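Local coordinates for glutathione S-transferase family protein (Pseudomonas putida, PDB 3LXZ), which probably catalyses the conjugation of reduced glutathione to a wide range of hydrophobic electrophiles, at residues V10-L22 / A155-N167. Residues are numbered along the deposited sequence; the frame is centred on the assembly and turned at random.
Sequences VSNYYNMVKLALL and ADLMFCFSVDLAN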
ATOM      1  N   VAL A  10      16.252 -13.737   2.597  1.00 17.62           N
ATOM      2  CA  VAL A  10      16.533 -12.677   3.562  1.00 18.18           C
ATOM      3  C   VAL A  10      15.390 -11.629   3.481  1.00 18.75           C
ATOM      4  O   VAL A  10      15.212 -10.832   4.424  1.00 19.94           O
ATOM      5  CB  VAL A  10      17.935 -12.056   3.348  1.00 18.82           C
ATOM      6  CG1 VAL A  10      18.225 -10.893   4.342  1.00 20.31           C
ATOM      7  CG2 VAL A  10      19.042 -13.133   3.479  1.00 18.37           C
ATOM      8  N   SER A  11      14.602 -11.654   2.391  1.00 18.01           N
ATOM      9  CA  SER A  11      13.536 -10.642   2.200  1.00 17.23           C
ATOM     10  C   SER A  11      12.319 -10.933   3.073  1.00 17.46           C
ATOM     11  O   SER A  11      11.699 -11.993   2.939  1.00 15.91           O
ATOM     12  CB  SER A  11      13.079 -10.555   0.741  1.00 17.15           C
ATOM     13  OG  SER A  11      11.844  -9.829   0.702  1.00 16.71           O
ATOM     14  N   ASN A  12      11.966  -9.988   3.945  1.00 16.70           N
ATOM     15  CA  ASN A  12      10.763 -10.137   4.761  1.00 16.97           C
ATOM     16  C   ASN A  12       9.467 -10.287   3.943  1.00 16.45           C
ATOM     17  O   ASN A  12       8.651 -11.169   4.231  1.00 16.86           O
ATOM     18  CB  ASN A  12      10.667  -9.030   5.821  1.00 16.48           C
ATOM     19  CG  ASN A  12      10.468  -7.624   5.218  1.00 19.39           C
ATOM     20  OD1 ASN A  12      10.940  -7.318   4.122  1.00 18.58           O
ATOM     21  ND2 ASN A  12       9.768  -6.772   5.961  1.00 18.69           N
ATOM     22  N   TYR A  13       9.310  -9.487   2.886  1.00 16.41           N
ATOM     23  CA  TYR A  13       8.117  -9.597   2.033  1.00 16.24           C
ATOM     24  C   TYR A  13       8.070 -10.968   1.327  1.00 15.90           C
ATOM     25  O   TYR A  13       7.008 -11.537   1.147  1.00 15.90           O
ATOM     26  CB  TYR A  13       8.134  -8.479   0.988  1.00 16.21           C
ATOM     27  CG  TYR A  13       7.739  -7.111   1.508  1.00 15.40           C
ATOM     28  CD1 TYR A  13       6.402  -6.787   1.743  1.00 17.01           C
ATOM     29  CD2 TYR A  13       8.711  -6.120   1.732  1.00 19.39           C
ATOM     30  CE1 TYR A  13       6.038  -5.525   2.207  1.00 17.94           C
ATOM     31  CE2 TYR A  13       8.361  -4.847   2.191  1.00 17.29           C
ATOM     32  CZ  TYR A  13       7.034  -4.558   2.423  1.00 18.05           C
ATOM     33  OH  TYR A  13       6.682  -3.311   2.888  1.00 18.84           O
ATOM     34  N   TYR A  14       9.231 -11.507   0.959  1.00 15.42           N
ATOM     35  CA  TYR A  14       9.292 -12.853   0.363  1.00 15.29           C
ATOM     36  C   TYR A  14       8.843 -13.874   1.414  1.00 14.63           C
ATOM     37  O   TYR A  14       8.048 -14.778   1.111  1.00 13.90           O
ATOM     38  CB  TYR A  14      10.721 -13.144  -0.101  1.00 15.27           C
ATOM     39  CG  TYR A  14      11.010 -14.552  -0.648  1.00 15.55           C
ATOM     40  CD1 TYR A  14      10.778 -14.862  -1.991  1.00 14.93           C
ATOM     41  CD2 TYR A  14      11.602 -15.533   0.165  1.00 19.00           C
ATOM     42  CE1 TYR A  14      11.127 -16.135  -2.523  1.00 16.96           C
ATOM     43  CE2 TYR A  14      11.943 -16.833  -0.354  1.00 16.57           C
ATOM     44  CZ  TYR A  14      11.692 -17.115  -1.673  1.00 18.03           C
ATOM     45  OH  TYR A  14      12.011 -18.366  -2.168  1.00 18.60           O
ATOM     46  N   ASN A  15       9.355 -13.724   2.632  1.00 15.40           N
ATOM     47  CA  ASN A  15       9.041 -14.692   3.692  1.00 15.77           C
ATOM     48  C   ASN A  15       7.549 -14.751   4.049  1.00 16.43           C
ATOM     49  O   ASN A  15       7.007 -15.816   4.389  1.00 16.77           O
ATOM     50  CB  ASN A  15       9.966 -14.501   4.907  1.00 15.71           C
ATOM     51  CG  ASN A  15      11.365 -15.055   4.655  1.00 15.62           C
ATOM     52  OD1 ASN A  15      11.542 -15.985   3.856  1.00 15.90           O
ATOM     53  ND2 ASN A  15      12.359 -14.492   5.332  1.00 16.01           N
HETATM   54  N   MSE A  16       6.877 -13.610   3.926  1.00 16.16           N
HETATM   55  CA  MSE A  16       5.428 -13.533   4.106  1.00 15.70           C
HETATM   56  C   MSE A  16       4.685 -14.404   3.102  1.00 15.79           C
HETATM   57  O   MSE A  16       3.818 -15.173   3.498  1.00 15.06           O
HETATM   58  CB  MSE A  16       4.965 -12.067   4.013  1.00 16.58           C
HETATM   59  CG  MSE A  16       5.436 -11.119   5.138  1.00 15.51           C
HETATM   60 SE   MSE A  16       4.959  -9.314   4.497  1.00 17.99          SE
HETATM   61  CE  MSE A  16       6.377  -8.205   5.339  1.00 17.95           C
ATOM     62  N   VAL A  17       5.024 -14.310   1.814  1.00 16.25           N
ATOM     63  CA  VAL A  17       4.392 -15.196   0.843  1.00 15.17           C
ATOM     64  C   VAL A  17       4.761 -16.653   1.104  1.00 15.59           C
ATOM     65  O   VAL A  17       3.884 -17.524   1.058  1.00 16.72           O
ATOM     66  CB  VAL A  17       4.695 -14.776  -0.580  1.00 14.22           C
ATOM     67  CG1 VAL A  17       3.981 -15.728  -1.572  1.00 14.29           C
ATOM     68  CG2 VAL A  17       4.133 -13.320  -0.768  1.00 13.63           C
ATOM     69  N   LYS A  18       6.041 -16.901   1.364  1.00 15.35           N
ATOM     70  CA  LYS A  18       6.527 -18.255   1.632  1.00 15.39           C
ATOM     71  C   LYS A  18       5.770 -18.910   2.788  1.00 16.11           C
ATOM     72  O   LYS A  18       5.313 -20.079   2.656  1.00 14.21           O
ATOM     73  CB  LYS A  18       8.029 -18.216   1.870  1.00 15.08           C
ATOM     74  CG  LYS A  18       8.709 -19.549   2.182  1.00 16.88           C
ATOM     75  CD  LYS A  18      10.232 -19.374   1.986  1.00 16.00           C
ATOM     76  CE  LYS A  18      11.040 -20.623   2.358  1.00 15.73           C
ATOM     77  NZ  LYS A  18      12.497 -20.308   2.248  1.00 17.44           N
ATOM     78  N   LEU A  19       5.572 -18.171   3.892  1.00 15.95           N
ATOM     79  CA  LEU A  19       4.791 -18.727   4.998  1.00 17.46           C
ATOM     80  C   LEU A  19       3.359 -19.055   4.590  1.00 17.36           C
ATOM     81  O   LEU A  19       2.822 -20.080   5.012  1.00 17.68           O
ATOM     82  CB  LEU A  19       4.812 -17.816   6.219  1.00 16.68           C
ATOM     83  CG  LEU A  19       4.186 -18.340   7.517  1.00 18.80           C
ATOM     84  CD1 LEU A  19       4.748 -19.730   7.893  1.00 18.00           C
ATOM     85  CD2 LEU A  19       4.464 -17.316   8.613  1.00 16.74           C
ATOM     86  N   ALA A  20       2.736 -18.187   3.767  1.00 17.36           N
ATOM     87  CA  ALA A  20       1.341 -18.395   3.353  1.00 17.32           C
ATOM     88  C   ALA A  20       1.262 -19.705   2.564  1.00 18.01           C
ATOM     89  O   ALA A  20       0.372 -20.519   2.806  1.00 18.08           O
ATOM     90  CB  ALA A  20       0.847 -17.218   2.473  1.00 17.11           C
ATOM     91  N   LEU A  21       2.211 -19.897   1.640  1.00 18.68           N
ATOM     92  CA  LEU A  21       2.240 -21.095   0.791  1.00 19.80           C
ATOM     93  C   LEU A  21       2.451 -22.339   1.662  1.00 20.30           C
ATOM     94  O   LEU A  21       1.807 -23.358   1.438  1.00 22.07           O
ATOM     95  CB  LEU A  21       3.328 -20.994  -0.287  1.00 20.19           C
ATOM     96  CG  LEU A  21       3.086 -19.925  -1.372  1.00 19.88           C
ATOM     97  CD1 LEU A  21       4.329 -19.653  -2.184  1.00 22.53           C
ATOM     98  CD2 LEU A  21       1.955 -20.342  -2.274  1.00 22.14           C
ATOM     99  N   LEU A  22       3.356 -22.247   2.634  1.00 20.84           N
ATOM    100  CA  LEU A  22       3.647 -23.395   3.530  1.00 21.36           C
ATOM    101  C   LEU A  22       2.447 -23.703   4.446  1.00 21.53           C
ATOM    102  O   LEU A  22       2.097 -24.876   4.650  1.00 20.90           O
ATOM    103  CB  LEU A  22       4.917 -23.108   4.339  1.00 21.18           C
ATOM    104  CG  LEU A  22       6.264 -23.266   3.637  1.00 22.31           C
ATOM    105  CD1 LEU A  22       7.351 -22.584   4.429  1.00 21.20           C
ATOM    106  CD2 LEU A  22       6.621 -24.753   3.378  1.00 26.22           C
ATOM    107  N   ALA A 155      -3.091 -10.729   7.646  1.00 15.69           N
ATOM    108  CA  ALA A 155      -2.513  -9.636   8.413  1.00 15.70           C
ATOM    109  C   ALA A 155      -1.458 -10.103   9.412  1.00 17.12           C
ATOM    110  O   ALA A 155      -0.539  -9.331   9.718  1.00 16.71           O
ATOM    111  CB  ALA A 155      -3.602  -8.828   9.122  1.00 15.61           C
ATOM    112  N   ASP A 156      -1.560 -11.351   9.896  1.00 16.34           N
ATOM    113  CA  ASP A 156      -0.544 -11.875  10.820  1.00 16.55           C
ATOM    114  C   ASP A 156       0.792 -12.127  10.154  1.00 16.55           C
ATOM    115  O   ASP A 156       1.813 -12.085  10.819  1.00 16.89           O
ATOM    116  CB  ASP A 156      -1.049 -13.151  11.486  1.00 16.98           C
ATOM    117  CG  ASP A 156      -2.250 -12.890  12.333  1.00 16.32           C
ATOM    118  OD1 ASP A 156      -2.080 -12.167  13.364  1.00 16.03           O
ATOM    119  OD2 ASP A 156      -3.347 -13.357  11.971  1.00 17.24           O
ATOM    120  N   LEU A 157       0.764 -12.460   8.853  1.00 15.91           N
ATOM    121  CA  LEU A 157       1.971 -12.594   8.064  1.00 16.53           C
ATOM    122  C   LEU A 157       2.695 -11.252   7.928  1.00 16.16           C
ATOM    123  O   LEU A 157       3.904 -11.167   8.165  1.00 16.49           O
ATOM    124  CB  LEU A 157       1.681 -13.236   6.694  1.00 16.77           C
ATOM    125  CG  LEU A 157       0.770 -14.491   6.694  1.00 17.64           C
ATOM    126  CD1 LEU A 157       0.527 -15.025   5.258  1.00 16.98           C
ATOM    127  CD2 LEU A 157       1.321 -15.581   7.627  1.00 19.88           C
HETATM  128  N   MSE A 158       1.975 -10.191   7.558  1.00 16.00           N
HETATM  129  CA  MSE A 158       2.615  -8.872   7.488  1.00 16.32           C
HETATM  130  C   MSE A 158       3.096  -8.439   8.880  1.00 15.73           C
HETATM  131  O   MSE A 158       4.181  -7.866   9.018  1.00 15.94           O
HETATM  132  CB  MSE A 158       1.609  -7.861   6.910  1.00 15.43           C
HETATM  133  CG  MSE A 158       2.068  -6.429   6.812  1.00 19.36           C
HETATM  134 SE   MSE A 158       3.433  -6.102   5.473  1.00 18.01          SE
HETATM  135  CE  MSE A 158       2.618  -6.734   3.807  1.00 18.81           C
ATOM    136  N   PHE A 159       2.304  -8.702   9.910  1.00 15.39           N
ATOM    137  CA  PHE A 159       2.734  -8.415  11.291  1.00 16.02           C
ATOM    138  C   PHE A 159       4.042  -9.125  11.669  1.00 16.37           C
ATOM    139  O   PHE A 159       4.972  -8.517  12.135  1.00 15.33           O
ATOM    140  CB  PHE A 159       1.639  -8.836  12.265  1.00 15.77           C
ATOM    141  CG  PHE A 159       2.047  -8.761  13.733  1.00 15.56           C
ATOM    142  CD1 PHE A 159       1.804  -7.600  14.469  1.00 15.99           C
ATOM    143  CD2 PHE A 159       2.655  -9.846  14.362  1.00 15.83           C
ATOM    144  CE1 PHE A 159       2.175  -7.503  15.818  1.00 16.22           C
ATOM    145  CE2 PHE A 159       3.006  -9.776  15.728  1.00 15.55           C
ATOM    146  CZ  PHE A 159       2.794  -8.600  16.437  1.00 13.55           C
ATOM    147  N   CYS A 160       4.114 -10.432  11.465  1.00 17.64           N
ATOM    148  CA  CYS A 160       5.202 -11.137  12.100  1.00 19.57           C
ATOM    149  C   CYS A 160       6.545 -10.908  11.397  1.00 18.90           C
ATOM    150  O   CYS A 160       7.584 -11.031  12.015  1.00 19.50           O
ATOM    151  CB  CYS A 160       4.856 -12.604  12.320  1.00 19.70           C
ATOM    152  SG  CYS A 160       5.053 -13.539  10.877  1.00 29.13           S
ATOM    153  N   PHE A 161       6.518 -10.515  10.113  1.00 17.83           N
ATOM    154  CA  PHE A 161       7.743 -10.203   9.395  1.00 17.51           C
ATOM    155  C   PHE A 161       7.989  -8.710   9.177  1.00 17.72           C
ATOM    156  O   PHE A 161       8.992  -8.350   8.534  1.00 18.29           O
ATOM    157  CB  PHE A 161       7.779 -10.943   8.036  1.00 18.18           C
ATOM    158  CG  PHE A 161       7.840 -12.437   8.157  1.00 16.83           C
ATOM    159  CD1 PHE A 161       8.983 -13.069   8.662  1.00 20.42           C
ATOM    160  CD2 PHE A 161       6.787 -13.233   7.696  1.00 16.86           C
ATOM    161  CE1 PHE A 161       9.034 -14.469   8.727  1.00 18.46           C
ATOM    162  CE2 PHE A 161       6.848 -14.631   7.756  1.00 17.54           C
ATOM    163  CZ  PHE A 161       7.950 -15.241   8.285  1.00 17.22           C
ATOM    164  N   SER A 162       7.130  -7.846   9.725  1.00 15.81           N
ATOM    165  CA  SER A 162       7.434  -6.405   9.773  1.00 16.79           C
ATOM    166  C   SER A 162       7.825  -5.942  11.189  1.00 17.05           C
ATOM    167  O   SER A 162       8.784  -5.165  11.385  1.00 18.83           O
ATOM    168  CB  SER A 162       6.196  -5.597   9.345  1.00 15.10           C
ATOM    169  OG  SER A 162       5.851  -5.883   8.005  1.00 17.86           O
ATOM    170  N   VAL A 163       7.058  -6.377  12.167  1.00 17.55           N
ATOM    171  CA  VAL A 163       7.177  -5.847  13.539  1.00 18.87           C
ATOM    172  C   VAL A 163       8.516  -6.259  14.188  1.00 19.70           C
ATOM    173  O   VAL A 163       9.106  -5.465  14.939  1.00 20.02           O
ATOM    174  CB  VAL A 163       5.945  -6.195  14.413  1.00 19.72           C
ATOM    175  CG1 VAL A 163       6.175  -5.810  15.857  1.00 20.54           C
ATOM    176  CG2 VAL A 163       4.680  -5.425  13.900  1.00 18.01           C
ATOM    177  N   ASP A 164       9.012  -7.455  13.859  1.00 19.90           N
ATOM    178  CA  ASP A 164      10.385  -7.871  14.269  1.00 21.03           C
ATOM    179  C   ASP A 164      11.459  -6.909  13.753  1.00 21.07           C
ATOM    180  O   ASP A 164      12.309  -6.432  14.521  1.00 21.16           O
ATOM    181  CB  ASP A 164      10.710  -9.314  13.824  1.00 22.61           C
ATOM    182  CG  ASP A 164      10.666  -9.506  12.287  1.00 23.94           C
ATOM    183  OD1 ASP A 164       9.921  -8.765  11.599  1.00 22.90           O
ATOM    184  OD2 ASP A 164      11.390 -10.398  11.772  1.00 26.64           O
ATOM    185  N   LEU A 165      11.430  -6.621  12.454  1.00 20.28           N
ATOM    186  CA  LEU A 165      12.382  -5.676  11.900  1.00 20.51           C
ATOM    187  C   LEU A 165      12.184  -4.266  12.396  1.00 20.29           C
ATOM    188  O   LEU A 165      13.167  -3.529  12.596  1.00 20.48           O
ATOM    189  CB  LEU A 165      12.335  -5.727  10.384  1.00 20.95           C
ATOM    190  CG  LEU A 165      12.687  -7.080   9.767  1.00 21.29           C
ATOM    191  CD1 LEU A 165      12.783  -6.913   8.254  1.00 19.87           C
ATOM    192  CD2 LEU A 165      14.006  -7.674  10.350  1.00 20.59           C
ATOM    193  N   ALA A 166      10.926  -3.859  12.577  1.00 19.67           N
ATOM    194  CA  ALA A 166      10.654  -2.510  13.092  1.00 19.33           C
ATOM    195  C   ALA A 166      11.168  -2.350  14.521  1.00 19.72           C
ATOM    196  O   ALA A 166      11.707  -1.303  14.889  1.00 20.09           O
ATOM    197  CB  ALA A 166       9.178  -2.189  13.018  1.00 18.52           C
ATOM    198  N   ASN A 167      11.008  -3.387  15.342  1.00 19.90           N
ATOM    199  CA  ASN A 167      11.510  -3.290  16.724  1.00 21.01           C
ATOM    200  C   ASN A 167      13.041  -3.278  16.791  1.00 21.10           C
ATOM    201  O   ASN A 167      13.611  -2.585  17.631  1.00 20.77           O
ATOM    202  CB  ASN A 167      10.923  -4.364  17.632  1.00 21.35           C
ATOM    203  CG  ASN A 167      10.778  -3.888  19.076  1.00 22.21           C
ATOM    204  OD1 ASN A 167      10.250  -2.801  19.343  1.00 26.05           O
ATOM    205  ND2 ASN A 167      11.228  -4.703  20.011  1.00 25.89           N
TER
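M16 (like M158 a selenomethionine, modelled in place of methionine) and F161 interlock in a knobs-into-holes contact between helix 12-23 of the thioredoxin-like N-terminal domain and helix 154-174 of the all-helical C-terminal domain, deep in the interdomain interface of the glutathione S-transferase fold. The short segments run roughly antiparallel, at 148°, with their axes approaching to 9.1 Å. F161 enters the hole formed by N12, N15, M16 and L19. Its ring is sandwiched: N15 CB sits over the centre of one face, 4.0 Å from the F161 centroid, as a CH-pi contact, while C160 SG lies on the opposite face, offset toward the rim. In return, M16 passes F161 in the opposite direction, its CG 3.6 Å from F161 CD2, and fills the hole among L157, M158, F161 and S162. The M158 chain bends at chi2 (70°) and chi3, which brings its selenium to 3.7 Å from M16 SE and lets its methyl reach the Y13 ring obliquely. L157 forks, CD1 meeting A20 CB and CD2 meeting L19 CD2 at 3.7 Å.

The one hydrogen bond across the segments runs from N12 ND2 to F161 O, 3.1 Å long and nearly straight (159°), with the donor tilted out of the F161 carbonyl plane; the oxygen lies in the amide plane of N12. It reaches a carbonyl where helix 154-174 kinks. N12 ND2 is also bonded to E102 of helix 84-106, whose carboxylate takes the Y13 hydroxyl as well.

Just before N12, the glutathione-binding S11 caps its own helix, its OG accepting from Y14 N. The interface thus joins an apolar core of selenomethionine, leucine and phenylalanine side chains to a polar edge where N12 ND2 supplies a donor to the buried F161 carbonyl, near glutathione-binding R106.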